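Local coordinates for hypothetical protein CG14615-PA (PDB 1SQH) that is of unknown function but may work as an acyltransferase, possibly one that transfers an acyl group to the amino group of glycine, at residues Asp15-Val18 against Asp19-Leu22; Leu38-Asn41 against Gln42-Asp46; Val127-Gly130 against Phe131-Arg134. All blocks are in the same frame, centred on the assembly; numbering follows the deposited sequence.

Contact 1: Asp15-Val18 against Asp19-Leu22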
ATOM      1  N   ASP A  15      17.864  10.538   2.181  1.00 27.30           N
ATOM      2  CA  ASP A  15      17.552   9.612   1.095  1.00 27.69           C
ATOM      3  C   ASP A  15      18.549   8.454   1.118  1.00 28.04           C
ATOM      4  O   ASP A  15      18.190   7.298   0.894  1.00 28.87           O
ATOM      5  CB  ASP A  15      17.596  10.353  -0.248  1.00 24.80           C
ATOM      6  CG  ASP A  15      16.284  11.059  -0.571  1.00 27.21           C
ATOM      7  OD1 ASP A  15      15.482  11.321   0.364  1.00 25.04           O
ATOM      8  OD2 ASP A  15      16.049  11.363  -1.765  1.00 25.37           O
ATOM      9  N   SER A  16      19.801   8.778   1.424  1.00 29.09           N
ATOM     10  CA  SER A  16      20.868   7.781   1.491  1.00 29.60           C
ATOM     11  C   SER A  16      20.605   6.753   2.584  1.00 27.61           C
ATOM     12  O   SER A  16      20.899   5.567   2.424  1.00 27.54           O
ATOM     13  CB  SER A  16      22.207   8.472   1.753  1.00 29.57           C
ATOM     14  OG  SER A  16      23.122   7.584   2.364  1.00 35.42           O
ATOM     15  N   GLU A  17      20.053   7.221   3.697  1.00 25.96           N
ATOM     16  CA  GLU A  17      19.742   6.359   4.823  1.00 25.62           C
ATOM     17  C   GLU A  17      18.557   5.448   4.539  1.00 24.90           C
ATOM     18  O   GLU A  17      18.543   4.283   4.962  1.00 23.83           O
ATOM     19  CB  GLU A  17      19.470   7.210   6.062  1.00 25.85           C
ATOM     20  CG  GLU A  17      20.729   7.598   6.805  1.00 25.97           C
ATOM     21  CD  GLU A  17      20.463   8.621   7.888  1.00 28.82           C
ATOM     22  OE1 GLU A  17      21.167   8.581   8.920  1.00 26.21           O
ATOM     23  OE2 GLU A  17      19.557   9.468   7.695  1.00 29.75           O
ATOM     24  N   VAL A  18      17.563   5.973   3.827  1.00 24.71           N
ATOM     25  CA  VAL A  18      16.388   5.180   3.481  1.00 24.11           C
ATOM     26  C   VAL A  18      16.902   4.049   2.607  1.00 23.58           C
ATOM     27  O   VAL A  18      16.550   2.893   2.803  1.00 23.04           O
ATOM     28  CB  VAL A  18      15.342   6.015   2.700  1.00 24.70           C
ATOM     29  CG1 VAL A  18      14.068   5.207   2.479  1.00 24.35           C
ATOM     30  CG2 VAL A  18      15.020   7.274   3.481  1.00 28.40           C
ATOM     31  N   ASP A  19      17.756   4.390   1.650  1.00 24.64           N
ATOM     32  CA  ASP A  19      18.321   3.382   0.775  1.00 25.78           C
ATOM     33  C   ASP A  19      18.971   2.269   1.592  1.00 24.74           C
ATOM     34  O   ASP A  19      18.794   1.086   1.285  1.00 25.66           O
ATOM     35  CB  ASP A  19      19.321   4.025  -0.187  1.00 25.43           C
ATOM     36  CG  ASP A  19      18.638   4.631  -1.405  1.00 30.12           C
ATOM     37  OD1 ASP A  19      19.170   5.622  -1.947  1.00 31.70           O
ATOM     38  OD2 ASP A  19      17.572   4.114  -1.826  1.00 29.95           O
ATOM     39  N   GLU A  20      19.700   2.637   2.644  1.00 24.56           N
ATOM     40  CA  GLU A  20      20.339   1.632   3.494  1.00 23.79           C
ATOM     41  C   GLU A  20      19.261   0.835   4.215  1.00 23.63           C
ATOM     42  O   GLU A  20      19.376  -0.372   4.389  1.00 24.00           O
ATOM     43  CB  GLU A  20      21.245   2.287   4.537  1.00 24.42           C
ATOM     44  CG  GLU A  20      22.583   2.760   4.018  1.00 24.57           C
ATOM     45  CD  GLU A  20      23.467   3.284   5.136  1.00 28.51           C
ATOM     46  OE1 GLU A  20      23.592   4.525   5.271  1.00 27.78           O
ATOM     47  OE2 GLU A  20      24.032   2.453   5.889  1.00 24.63           O
ATOM     48  N   LEU A  21      18.218   1.531   4.655  1.00 24.45           N
ATOM     49  CA  LEU A  21      17.116   0.877   5.351  1.00 24.42           C
ATOM     50  C   LEU A  21      16.497  -0.173   4.426  1.00 23.91           C
ATOM     51  O   LEU A  21      16.145  -1.273   4.860  1.00 23.74           O
ATOM     52  CB  LEU A  21      16.063   1.907   5.735  1.00 21.71           C
ATOM     53  CG  LEU A  21      14.900   1.404   6.591  1.00 22.96           C
ATOM     54  CD1 LEU A  21      15.417   0.840   7.926  1.00 20.90           C
ATOM     55  CD2 LEU A  21      13.935   2.563   6.814  1.00 19.17           C
ATOM     56  N   LEU A  22      16.367   0.190   3.152  1.00 23.12           N
ATOM     57  CA  LEU A  22      15.806  -0.688   2.134  1.00 23.30           C
ATOM     58  C   LEU A  22      16.633  -1.971   1.962  1.00 24.38           C
ATOM     59  O   LEU A  22      16.070  -3.065   1.910  1.00 22.65           O
ATOM     60  CB  LEU A  22      15.723   0.058   0.797  1.00 21.91           C
ATOM     61  CG  LEU A  22      15.408  -0.741  -0.478  1.00 23.84           C
ATOM     62  CD1 LEU A  22      14.037  -1.393  -0.381  1.00 26.76           C
ATOM     63  CD2 LEU A  22      15.439   0.200  -1.675  1.00 25.61           C
TER
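D19 folds its side chain back along the helix over the carbonyl groups of D15 and S16, one turn earlier. Its CB lies 3.4 Å from S16 O, and its CG is 3.5 Å from D15 O. The torsion chi1 of -84° sets CG beside the backbone N and opposite the carbonyl carbon, which is what leads the carboxylate back toward the start of the helix. OD1 ends near D15 O, acceptor beside acceptor, so nothing binds there between the two; OD2 reaches across to helix 34-51, into a salt bridge with R43. D19 N, in contrast, does bond to D15 O, at 3.0 Å and an N-H...O angle of 165°, the straightest of the four backbone bonds of this turn. The last of these, from L22 N to V18 O, is the shortest at 2.7 Å.

E20 passes alongside the S16 carbonyl, its CG 3.6 Å from S16 O, before its extended chain reaches R77 through OE2. The CB of L21 rests on the carbonyl of V18, 3.1 Å from V18 O. D15, E17, D19 and E20 would crowd four negative charges into the first two turns, but each is met by an arginine: R56, R11, R43 and R77. E17 also accepts from the backbone N of S14 through OE2. Their place at the positive end of the helix dipole probably eases the charges further.

The helix thus has a charged side and an apolar one. V18, L21 and L22 pack against helix 34-51 through R43, L39 and Y36, while F76 of helix 76-79 lies against E17, E20 and L21, and L13, just after strand 10-12, closes over V18 and L21.

Contact 2: Leu38-Asn41 against Gln42-Asp46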
ATOM      1  N   LEU A  38       7.437  -1.928   0.616  1.00 19.24           N
ATOM      2  CA  LEU A  38       7.039  -0.561   0.893  1.00 19.45           C
ATOM      3  C   LEU A  38       8.229   0.370   0.628  1.00 19.68           C
ATOM      4  O   LEU A  38       8.089   1.386  -0.060  1.00 18.51           O
ATOM      5  CB  LEU A  38       6.570  -0.465   2.349  1.00 21.62           C
ATOM      6  CG  LEU A  38       6.451   0.854   3.125  1.00 22.05           C
ATOM      7  CD1 LEU A  38       6.172   2.009   2.203  1.00 26.69           C
ATOM      8  CD2 LEU A  38       5.334   0.693   4.162  1.00 22.45           C
ATOM      9  N   LEU A  39       9.392   0.001   1.161  1.00 19.54           N
ATOM     10  CA  LEU A  39      10.611   0.792   0.990  1.00 21.59           C
ATOM     11  C   LEU A  39      11.006   0.801  -0.481  1.00 23.37           C
ATOM     12  O   LEU A  39      11.337   1.850  -1.058  1.00 21.71           O
ATOM     13  CB  LEU A  39      11.745   0.211   1.845  1.00 20.75           C
ATOM     14  CG  LEU A  39      12.029   0.840   3.222  1.00 22.91           C
ATOM     15  CD1 LEU A  39      10.743   1.154   3.948  1.00 23.72           C
ATOM     16  CD2 LEU A  39      12.887  -0.122   4.051  1.00 21.91           C
ATOM     17  N   TYR A  40      10.978  -0.381  -1.089  1.00 22.54           N
ATOM     18  CA  TYR A  40      11.293  -0.506  -2.501  1.00 21.79           C
ATOM     19  C   TYR A  40      10.358   0.396  -3.321  1.00 21.71           C
ATOM     20  O   TYR A  40      10.797   1.165  -4.184  1.00 20.74           O
ATOM     21  CB  TYR A  40      11.108  -1.956  -2.936  1.00 22.64           C
ATOM     22  CG  TYR A  40      11.065  -2.116  -4.428  1.00 22.55           C
ATOM     23  CD1 TYR A  40      12.236  -2.239  -5.167  1.00 21.86           C
ATOM     24  CD2 TYR A  40       9.849  -2.107  -5.108  1.00 20.90           C
ATOM     25  CE1 TYR A  40      12.198  -2.359  -6.557  1.00 21.77           C
ATOM     26  CE2 TYR A  40       9.800  -2.217  -6.488  1.00 22.43           C
ATOM     27  CZ  TYR A  40      10.977  -2.348  -7.209  1.00 21.95           C
ATOM     28  OH  TYR A  40      10.914  -2.509  -8.580  1.00 24.03           O
ATOM     29  N   ASN A  41       9.064   0.300  -3.041  1.00 21.17           N
ATOM     30  CA  ASN A  41       8.096   1.091  -3.775  1.00 22.40           C
ATOM     31  C   ASN A  41       8.310   2.595  -3.644  1.00 24.22           C
ATOM     32  O   ASN A  41       8.344   3.312  -4.660  1.00 24.27           O
ATOM     33  CB  ASN A  41       6.678   0.745  -3.328  1.00 22.18           C
ATOM     34  CG  ASN A  41       5.635   1.535  -4.079  1.00 20.62           C
ATOM     35  OD1 ASN A  41       5.327   1.248  -5.230  1.00 16.14           O
ATOM     36  ND2 ASN A  41       5.104   2.559  -3.434  1.00 22.70           N
ATOM     37  N   GLN A  42       8.457   3.076  -2.409  1.00 24.11           N
ATOM     38  CA  GLN A  42       8.639   4.505  -2.191  1.00 23.56           C
ATOM     39  C   GLN A  42       9.843   5.046  -2.944  1.00 24.01           C
ATOM     40  O   GLN A  42       9.742   6.052  -3.647  1.00 23.07           O
ATOM     41  CB  GLN A  42       8.791   4.818  -0.707  1.00 24.91           C
ATOM     42  CG  GLN A  42       8.795   6.325  -0.422  1.00 25.10           C
ATOM     43  CD  GLN A  42       7.559   7.008  -0.994  1.00 24.71           C
ATOM     44  OE1 GLN A  42       6.442   6.756  -0.544  1.00 24.95           O
ATOM     45  NE2 GLN A  42       7.752   7.854  -2.002  1.00 23.99           N
ATOM     46  N   ARG A  43      10.985   4.383  -2.803  1.00 23.81           N
ATOM     47  CA  ARG A  43      12.181   4.834  -3.493  1.00 23.72           C
ATOM     48  C   ARG A  43      11.995   4.780  -5.012  1.00 24.75           C
ATOM     49  O   ARG A  43      12.578   5.592  -5.735  1.00 25.71           O
ATOM     50  CB  ARG A  43      13.390   4.008  -3.056  1.00 22.96           C
ATOM     51  CG  ARG A  43      13.774   4.286  -1.610  1.00 23.30           C
ATOM     52  CD  ARG A  43      14.093   5.769  -1.399  1.00 23.75           C
ATOM     53  NE  ARG A  43      15.415   6.124  -1.919  1.00 24.55           N
ATOM     54  CZ  ARG A  43      15.768   7.351  -2.300  1.00 24.13           C
ATOM     55  NH1 ARG A  43      14.893   8.350  -2.229  1.00 21.18           N
ATOM     56  NH2 ARG A  43      17.000   7.578  -2.734  1.00 24.42           N
ATOM     57  N   LYS A  44      11.187   3.837  -5.500  1.00 22.85           N
ATOM     58  CA  LYS A  44      10.939   3.763  -6.934  1.00 22.92           C
ATOM     59  C   LYS A  44      10.238   5.052  -7.356  1.00 24.49           C
ATOM     60  O   LYS A  44      10.629   5.690  -8.346  1.00 23.53           O
ATOM     61  CB  LYS A  44      10.051   2.571  -7.282  1.00 23.42           C
ATOM     62  CG  LYS A  44       9.702   2.498  -8.775  1.00 24.63           C
ATOM     63  CD  LYS A  44       8.919   1.237  -9.137  1.00 20.75           C
ATOM     64  CE  LYS A  44       7.561   1.207  -8.463  1.00 19.81           C
ATOM     65  NZ  LYS A  44       6.767   0.031  -8.912  1.00 15.94           N
ATOM     66  N   TRP A  45       9.206   5.432  -6.593  1.00 22.65           N
ATOM     67  CA  TRP A  45       8.456   6.652  -6.873  1.00 23.57           C
ATOM     68  C   TRP A  45       9.352   7.883  -6.731  1.00 25.58           C
ATOM     69  O   TRP A  45       9.299   8.795  -7.566  1.00 24.43           O
ATOM     70  CB  TRP A  45       7.259   6.802  -5.922  1.00 20.84           C
ATOM     71  CG  TRP A  45       6.072   5.938  -6.260  1.00 20.21           C
ATOM     72  CD1 TRP A  45       5.793   5.344  -7.462  1.00 19.34           C
ATOM     73  CD2 TRP A  45       4.977   5.617  -5.390  1.00 19.43           C
ATOM     74  NE1 TRP A  45       4.594   4.676  -7.392  1.00 17.63           N
ATOM     75  CE2 TRP A  45       4.072   4.826  -6.134  1.00 19.10           C
ATOM     76  CE3 TRP A  45       4.672   5.928  -4.054  1.00 20.09           C
ATOM     77  CZ2 TRP A  45       2.878   4.338  -5.585  1.00 18.13           C
ATOM     78  CZ3 TRP A  45       3.484   5.444  -3.508  1.00 20.44           C
ATOM     79  CH2 TRP A  45       2.602   4.656  -4.277  1.00 19.17           C
ATOM     80  N   ASP A  46      10.155   7.912  -5.666  1.00 26.20           N
ATOM     81  CA  ASP A  46      11.063   9.032  -5.418  1.00 29.10           C
ATOM     82  C   ASP A  46      11.881   9.298  -6.680  1.00 30.58           C
ATOM     83  O   ASP A  46      11.994  10.435  -7.132  1.00 31.68           O
ATOM     84  CB  ASP A  46      12.025   8.722  -4.258  1.00 26.72           C
ATOM     85  CG  ASP A  46      11.357   8.802  -2.879  1.00 27.95           C
ATOM     86  OD1 ASP A  46      10.215   9.294  -2.777  1.00 24.58           O
ATOM     87  OD2 ASP A  46      11.996   8.387  -1.883  1.00 25.64           O
TER
HETATM   88  O   HOH W   1       4.414   0.671  -7.766  1.00 16.64           O
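N41 OD1 is held by the hydroxyl of S232 and lies 2.8 Å from a water that probably also donates to it, and the same water takes a hydrogen bond from K44 NZ at 2.7 Å. The polar ends of the two side chains meet through the water and S232, while the lysine, bent at chi3 (64°), brings its CE directly to 3.9 Å from N41 OD1. K44 NZ also forms a salt bridge with E264, whose carboxylate is shared with the hydroxyl of Y40.

The other arm of the amide belongs to W45. N41 ND2 sits 3.2 Å above one face of the indole, over its six-membered ring and so off-centre for the whole indole, with W45 CZ3 closest at 3.3 Å. The amide plane stands steeply on the ring, 75° from it, so the group presents its nitrogen to the face. W45 NE1 is tied to N209, which helps fix the ring's rotation. An alanine in place of W45 is likely to leave N209 without this donor and the N41 amide without the surface it stands on, opening a gap beside the helix.

On another side of the helix, R43 and Q42 converge on D46. R43 NH1 reaches D46 OD2 at 2.9 Å, with the oxygen in the guanidinium plane, whereas Q42 NE2 meets D46 OD1 at 3.0 Å from above the carboxylate plane and also donates to the carbonyl of L64.

These are side-chain pairings three and four residues apart on one alpha helix. Helix 34-51 is the second of two helices between the first two strands, a topology consistent with the GNAT acetyltransferase fold, and here it also meets residues of the chain's later half.

Contact 3: Val127-Gly130 against Phe131-Arg134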
ATOM      1  N   VAL A 127       0.079  -2.927  10.168  1.00 21.45           N
ATOM      2  CA  VAL A 127       0.566  -3.145  11.531  1.00 21.02           C
ATOM      3  C   VAL A 127       0.708  -4.621  11.852  1.00 21.42           C
ATOM      4  O   VAL A 127      -0.242  -5.392  11.684  1.00 21.58           O
ATOM      5  CB  VAL A 127      -0.387  -2.548  12.597  1.00 20.74           C
ATOM      6  CG1 VAL A 127       0.287  -2.593  13.963  1.00 20.96           C
ATOM      7  CG2 VAL A 127      -0.784  -1.131  12.223  1.00 19.09           C
ATOM      8  N   ASP A 128       1.896  -5.003  12.319  1.00 21.91           N
ATOM      9  CA  ASP A 128       2.176  -6.392  12.677  1.00 26.21           C
ATOM     10  C   ASP A 128       1.257  -6.805  13.821  1.00 28.07           C
ATOM     11  O   ASP A 128       0.960  -6.000  14.712  1.00 28.90           O
ATOM     12  CB  ASP A 128       3.634  -6.535  13.113  1.00 27.36           C
ATOM     13  CG  ASP A 128       4.029  -7.971  13.358  1.00 30.37           C
ATOM     14  OD1 ASP A 128       4.555  -8.615  12.424  1.00 29.86           O
ATOM     15  OD2 ASP A 128       3.799  -8.460  14.484  1.00 32.23           O
ATOM     16  N   LEU A 129       0.802  -8.052  13.803  1.00 28.43           N
ATOM     17  CA  LEU A 129      -0.097  -8.533  14.849  1.00 31.47           C
ATOM     18  C   LEU A 129       0.477  -8.374  16.259  1.00 32.95           C
ATOM     19  O   LEU A 129      -0.272  -8.265  17.229  1.00 35.34           O
ATOM     20  CB  LEU A 129      -0.451 -10.001  14.600  1.00 32.00           C
ATOM     21  CG  LEU A 129      -1.259 -10.216  13.318  1.00 35.06           C
ATOM     22  CD1 LEU A 129      -1.473 -11.702  13.070  1.00 34.86           C
ATOM     23  CD2 LEU A 129      -2.589  -9.484  13.437  1.00 35.48           C
ATOM     24  N   GLY A 130       1.800  -8.349  16.369  1.00 32.46           N
ATOM     25  CA  GLY A 130       2.414  -8.220  17.675  1.00 32.46           C
ATOM     26  C   GLY A 130       2.475  -6.801  18.205  1.00 32.18           C
ATOM     27  O   GLY A 130       2.881  -6.586  19.348  1.00 31.96           O
ATOM     28  N   PHE A 131       2.086  -5.833  17.379  1.00 31.27           N
ATOM     29  CA  PHE A 131       2.104  -4.432  17.788  1.00 31.33           C
ATOM     30  C   PHE A 131       0.690  -3.892  17.932  1.00 31.66           C
ATOM     31  O   PHE A 131       0.485  -2.832  18.525  1.00 32.79           O
ATOM     32  CB  PHE A 131       2.829  -3.547  16.758  1.00 31.31           C
ATOM     33  CG  PHE A 131       4.268  -3.914  16.513  1.00 30.35           C
ATOM     34  CD1 PHE A 131       5.110  -4.271  17.564  1.00 29.50           C
ATOM     35  CD2 PHE A 131       4.795  -3.851  15.224  1.00 29.51           C
ATOM     36  CE1 PHE A 131       6.474  -4.562  17.335  1.00 31.41           C
ATOM     37  CE2 PHE A 131       6.149  -4.134  14.978  1.00 29.36           C
ATOM     38  CZ  PHE A 131       6.990  -4.491  16.036  1.00 29.36           C
ATOM     39  N   CYS A 132      -0.285  -4.616  17.395  1.00 30.34           N
ATOM     40  CA  CYS A 132      -1.668  -4.161  17.432  1.00 31.79           C
ATOM     41  C   CYS A 132      -2.269  -3.788  18.790  1.00 33.79           C
ATOM     42  O   CYS A 132      -2.752  -2.667  18.961  1.00 33.04           O
ATOM     43  CB  CYS A 132      -2.571  -5.187  16.738  1.00 32.14           C
ATOM     44  SG  CYS A 132      -2.356  -5.258  14.929  1.00 28.29           S
ATOM     45  N   ASN A 133      -2.243  -4.708  19.750  1.00 34.48           N
ATOM     46  CA  ASN A 133      -2.834  -4.432  21.061  1.00 36.36           C
ATOM     47  C   ASN A 133      -2.176  -3.241  21.752  1.00 35.35           C
ATOM     48  O   ASN A 133      -2.854  -2.296  22.166  1.00 34.16           O
ATOM     49  CB  ASN A 133      -2.738  -5.669  21.967  1.00 39.38           C
ATOM     50  CG  ASN A 133      -3.684  -5.596  23.169  1.00 43.55           C
ATOM     51  OD1 ASN A 133      -4.909  -5.618  23.013  1.00 44.60           O
ATOM     52  ND2 ASN A 133      -3.114  -5.509  24.373  1.00 43.65           N
ATOM     53  N   ARG A 134      -0.856  -3.281  21.867  1.00 34.22           N
ATOM     54  CA  ARG A 134      -0.154  -2.199  22.524  1.00 33.88           C
ATOM     55  C   ARG A 134      -0.375  -0.854  21.845  1.00 33.79           C
ATOM     56  O   ARG A 134      -0.588   0.148  22.520  1.00 33.53           O
ATOM     57  CB  ARG A 134       1.340  -2.505  22.604  1.00 35.51           C
ATOM     58  CG  ARG A 134       2.118  -1.485  23.407  1.00 36.99           C
ATOM     59  CD  ARG A 134       3.530  -1.948  23.721  1.00 37.16           C
ATOM     60  NE  ARG A 134       4.235  -0.943  24.510  1.00 39.69           N
ATOM     61  CZ  ARG A 134       5.473  -1.076  24.973  1.00 40.16           C
ATOM     62  NH1 ARG A 134       6.166  -2.184  24.732  1.00 41.91           N
ATOM     63  NH2 ARG A 134       6.022  -0.095  25.677  1.00 41.86           N
TER
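This is a helix N-cap at the junction between strand 123-128 and helix 129-141, a strand-to-helix passage consistent with the GNAT-like topology of this half of the chain. D128 holds the cap position. With chi1 at -174°, its carboxylate turns alongside its own carbonyl and bends over the incoming helix, where OD2 accepts from G130 N at 2.7 Å, closing an Asx turn. That bond is fairly straight (161°) and meets the oxygen on its anti side.

The carbonyl of D128 does the rest of the work in the first turn. F131 N binds D128 O at 2.9 Å from well above the carbonyl plane, and C132 N makes a second, weak bond to the same oxygen. Below the cap, the ring of F131 comes obliquely against the aspartate, its CD2 3.6 Å from D128 CB.

V127, whose backbone pairs with E295 of strand 289-299, contributes the apolar side of the turn, while its side chain also touches F95 of strand 91-96. Its methyl CG1 lies against the helix, 3.9 Å from F131 CB and equally far from C132 SG.

In the fold
Contacts 1 and 2 lie on consecutive helices, 15-29 and 34-51, with centres 10 Å apart, and they touch through a salt bridge and through apolar packing of L22 on L39 and Y40. Contact 2 is the buried one, nearer the middle of the chain, and several of its polar groups find partners in the protein's later half. Contact 1, partly buried, spends its acids on surrounding arginines. Contact 3 stands apart, about 24 to 25 Å from the others between centres, at a partly exposed strand end. There the chemistry is backbone capping by a single aspartate, with a small apolar cluster beneath.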